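Long-range contact in DegT/DnrJ/EryC1/StrS aminotransferase (Brucella abortus 2308, PDB 4QGR), which probably acts as a pyridoxal-phosphate-dependent aminotransferase of the DegT/DnrJ/EryC1/StrS family: residues Ser299-Asn304 and Pro350-Ser355. Numbering follows the deposited sequence.
Sequences SIESEN and PSRILS
Ile300 and Leu354 form a hydrogen-bonded antiparallel pair, and both of its bonds are present: Ile300 N donates to Leu354 O and Leu354 N to Ile300 O, each at 2.9 Å. The N-H...O angle of the first is 165°. A third backbone bond, Ser302 N to Arg352 O, carries the ladder past the end of the strands. Between these bonds come CA-H...O contacts, such as Ile353 CA to Ile300 O at 3.3 Å, as expected at the non-hydrogen-bonded pairs Ser299-Ser355 and Glu301-Ile353.

The short strand axes approach to 4.5 Å at 148° between their directions; with the three antiparallel pairs this defines a two-stranded antiparallel ribbon. It belongs to the smaller C-terminal part of this aminotransferase fold, apart from the large mixed sheet. Helix 305-314, which follows the first strand, packs through Leu308 and Leu312 on the face bearing Ile300 and Leu354. Apolar contact between that pair is loose, with Ile300 CG1 4.3 Å from Leu354 CB.

The other face carries the polar side-chain contacts. Ser299 OG and Ser355 OG share a hydrogen bond of 2.7 Å; each hydroxyl lies anti to its own carbonyl carbon. The Ser355 side chain is about 11 Å from the bound pyridoxal phosphate, too far for direct contact, and that of Ser299 about 7 Å from that of Gln173, a cofactor-binding residue.

At the opposite end, a salt bridge joins Arg352 NE to Glu301 OE1 at 2.7 Å. The two chains extend side by side; OE1 lies in the guanidinium plane, whereas NE approaches from above the carboxylate plane. Water 1 spans Arg352 NH2 and Glu301 OE2, and OE2 is also hydrogen-bonded to Tyr116 OH, so both carboxylate oxygens are held. Water 2 donates to Ser302 O and Ser351 O, linking the diverging loops.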
ATOM      1  N   SER A 299      -3.512  -3.119  28.790  1.00 13.29           N
ATOM      2  CA  SER A 299      -3.334  -4.549  28.893  1.00 13.08           C
ATOM      3  C   SER A 299      -2.954  -4.991  30.309  1.00 13.82           C
ATOM      4  O   SER A 299      -1.905  -4.568  30.837  1.00 14.48           O
ATOM      5  CB  SER A 299      -2.272  -5.003  27.906  1.00 13.06           C
ATOM      6  OG  SER A 299      -2.677  -4.761  26.544  1.00 12.12           O
ATOM      7  N   ILE A 300      -3.770  -5.891  30.850  1.00 14.20           N
ATOM      8  CA  ILE A 300      -3.613  -6.465  32.186  1.00 15.51           C
ATOM      9  C   ILE A 300      -3.257  -7.940  32.059  1.00 16.12           C
ATOM     10  O   ILE A 300      -3.347  -8.501  30.976  1.00 15.65           O
ATOM     11  CB  ILE A 300      -4.888  -6.334  33.037  1.00 16.21           C
ATOM     12  CG1 ILE A 300      -6.051  -7.083  32.382  1.00 16.40           C
ATOM     13  CG2 ILE A 300      -5.178  -4.861  33.225  1.00 15.93           C
ATOM     14  CD1 ILE A 300      -7.188  -7.453  33.274  1.00 17.58           C
ATOM     15  N   GLU A 301      -2.842  -8.558  33.153  1.00 17.11           N
ATOM     16  CA  GLU A 301      -2.767 -10.008  33.216  1.00 18.45           C
ATOM     17  C   GLU A 301      -3.620 -10.486  34.363  1.00 18.07           C
ATOM     18  O   GLU A 301      -3.624  -9.891  35.424  1.00 19.24           O
ATOM     19  CB  GLU A 301      -1.336 -10.512  33.381  1.00 20.21           C
ATOM     20  CG  GLU A 301      -0.396 -10.093  32.273  1.00 20.38           C
ATOM     21  CD  GLU A 301       1.060 -10.306  32.642  1.00 22.31           C
ATOM     22  OE1 GLU A 301       1.361 -11.305  33.298  1.00 23.80           O
ATOM     23  OE2 GLU A 301       1.889  -9.473  32.283  1.00 23.10           O
ATOM     24  N   SER A 302      -4.334 -11.575  34.159  1.00 18.71           N
ATOM     25  CA  SER A 302      -5.241 -12.110  35.161  1.00 19.12           C
ATOM     26  C   SER A 302      -5.149 -13.617  35.289  1.00 19.67           C
ATOM     27  O   SER A 302      -4.976 -14.300  34.293  1.00 19.48           O
ATOM     28  CB  SER A 302      -6.674 -11.742  34.766  1.00 19.34           C
ATOM     29  OG  SER A 302      -7.616 -12.272  35.667  1.00 20.09           O
ATOM     30  N   GLU A 303      -5.275 -14.126  36.527  1.00 20.60           N
ATOM     31  CA  GLU A 303      -5.615 -15.540  36.758  1.00 21.76           C
ATOM     32  C   GLU A 303      -6.970 -15.798  36.090  1.00 21.87           C
ATOM     33  O   GLU A 303      -7.793 -14.882  36.013  1.00 22.35           O
ATOM     34  CB  GLU A 303      -5.718 -15.863  38.258  1.00 22.73           C
ATOM     35  N   ASN A 304      -7.187 -17.029  35.612  1.00 22.71           N
ATOM     36  CA  ASN A 304      -8.414 -17.389  34.910  0.50 22.66           C
ATOM     37  C   ASN A 304      -8.843 -16.315  33.912  1.00 21.78           C
ATOM     38  O   ASN A 304      -9.991 -15.826  33.963  1.00 21.89           O
ATOM     39  CB  ASN A 304      -9.507 -17.665  35.930  0.50 23.94           C
ATOM     40  CG  ASN A 304      -9.118 -18.768  36.898  0.50 25.41           C
ATOM     41  OD1 ASN A 304      -9.100 -18.569  38.111  0.50 26.71           O
ATOM     42  ND2 ASN A 304      -8.775 -19.934  36.358  0.50 25.83           N
ATOM     43  N   PRO A 350       0.180 -15.084  26.259  1.00 16.38           N
ATOM     44  CA  PRO A 350      -1.123 -15.361  25.673  1.00 17.02           C
ATOM     45  C   PRO A 350      -2.099 -16.094  26.579  1.00 17.58           C
ATOM     46  O   PRO A 350      -3.308 -16.018  26.332  1.00 18.99           O
ATOM     47  CB  PRO A 350      -0.796 -16.216  24.432  1.00 16.66           C
ATOM     48  CG  PRO A 350       0.590 -15.827  24.064  1.00 16.66           C
ATOM     49  CD  PRO A 350       1.257 -15.593  25.403  1.00 16.67           C
ATOM     50  N   SER A 351      -1.631 -16.773  27.627  1.00 17.89           N
ATOM     51  CA  SER A 351      -2.545 -17.481  28.507  1.00 18.74           C
ATOM     52  C   SER A 351      -3.106 -16.601  29.601  1.00 18.61           C
ATOM     53  O   SER A 351      -4.023 -17.025  30.295  1.00 18.49           O
ATOM     54  CB  SER A 351      -1.878 -18.716  29.136  1.00 19.32           C
ATOM     55  OG  SER A 351      -0.831 -18.339  30.029  1.00 20.44           O
ATOM     56  N   ARG A 352      -2.556 -15.395  29.776  1.00 18.12           N
ATOM     57  CA  ARG A 352      -2.969 -14.550  30.885  1.00 18.56           C
ATOM     58  C   ARG A 352      -3.237 -13.075  30.567  1.00 16.84           C
ATOM     59  O   ARG A 352      -3.823 -12.395  31.391  1.00 17.50           O
ATOM     60  CB  ARG A 352      -1.968 -14.672  32.038  1.00 19.82           C
ATOM     61  CG  ARG A 352      -0.559 -14.226  31.713  1.00 21.38           C
ATOM     62  CD  ARG A 352       0.462 -14.530  32.856  1.00 23.06           C
ATOM     63  NE  ARG A 352       1.744 -13.839  32.575  1.00 24.52           N
ATOM     64  CZ  ARG A 352       2.861 -14.400  32.069  1.00 23.77           C
ATOM     65  NH1 ARG A 352       2.925 -15.696  31.826  1.00 26.15           N
ATOM     66  NH2 ARG A 352       3.958 -13.666  31.854  1.00 23.82           N
ATOM     67  N   ILE A 353      -2.833 -12.590  29.400  1.00 15.29           N
ATOM     68  CA  ILE A 353      -3.010 -11.163  29.053  1.00 14.38           C
ATOM     69  C   ILE A 353      -4.419 -10.861  28.540  1.00 14.06           C
ATOM     70  O   ILE A 353      -5.079 -11.720  27.935  1.00 13.87           O
ATOM     71  CB  ILE A 353      -1.942 -10.730  28.036  1.00 13.79           C
ATOM     72  CG1 ILE A 353      -1.707  -9.214  28.091  1.00 13.67           C
ATOM     73  CG2 ILE A 353      -2.247 -11.273  26.639  1.00 13.36           C
ATOM     74  CD1 ILE A 353      -0.452  -8.783  27.363  1.00 13.72           C
ATOM     75  N   LEU A 354      -4.877  -9.636  28.767  1.00 14.13           N
ATOM     76  CA  LEU A 354      -6.162  -9.170  28.245  1.00 14.12           C
ATOM     77  C   LEU A 354      -6.172  -7.662  28.138  1.00 13.61           C
ATOM     78  O   LEU A 354      -5.665  -6.990  29.022  1.00 13.35           O
ATOM     79  CB  LEU A 354      -7.279  -9.635  29.177  1.00 15.29           C
ATOM     80  CG  LEU A 354      -8.714  -9.353  28.677  1.00 15.67           C
ATOM     81  CD1 LEU A 354      -9.013 -10.090  27.377  1.00 15.94           C
ATOM     82  CD2 LEU A 354      -9.733  -9.708  29.748  1.00 17.20           C
ATOM     83  N   SER A 355      -6.672  -7.136  27.018  1.00 12.78           N
ATOM     84  CA  SER A 355      -6.795  -5.704  26.839  1.00 13.11           C
ATOM     85  C   SER A 355      -8.233  -5.220  27.062  1.00 13.23           C
ATOM     86  O   SER A 355      -9.183  -5.866  26.649  1.00 13.39           O
ATOM     87  CB  SER A 355      -6.266  -5.269  25.472  1.00 12.66           C
ATOM     88  OG  SER A 355      -4.918  -5.719  25.306  1.00 12.79           O
TER
HETATM   89  O   HOH W   1       4.252 -11.024  32.907  1.00 21.16           O
HETATM   90  O   HOH W   2      -5.081 -16.872  32.923  1.00 22.89           O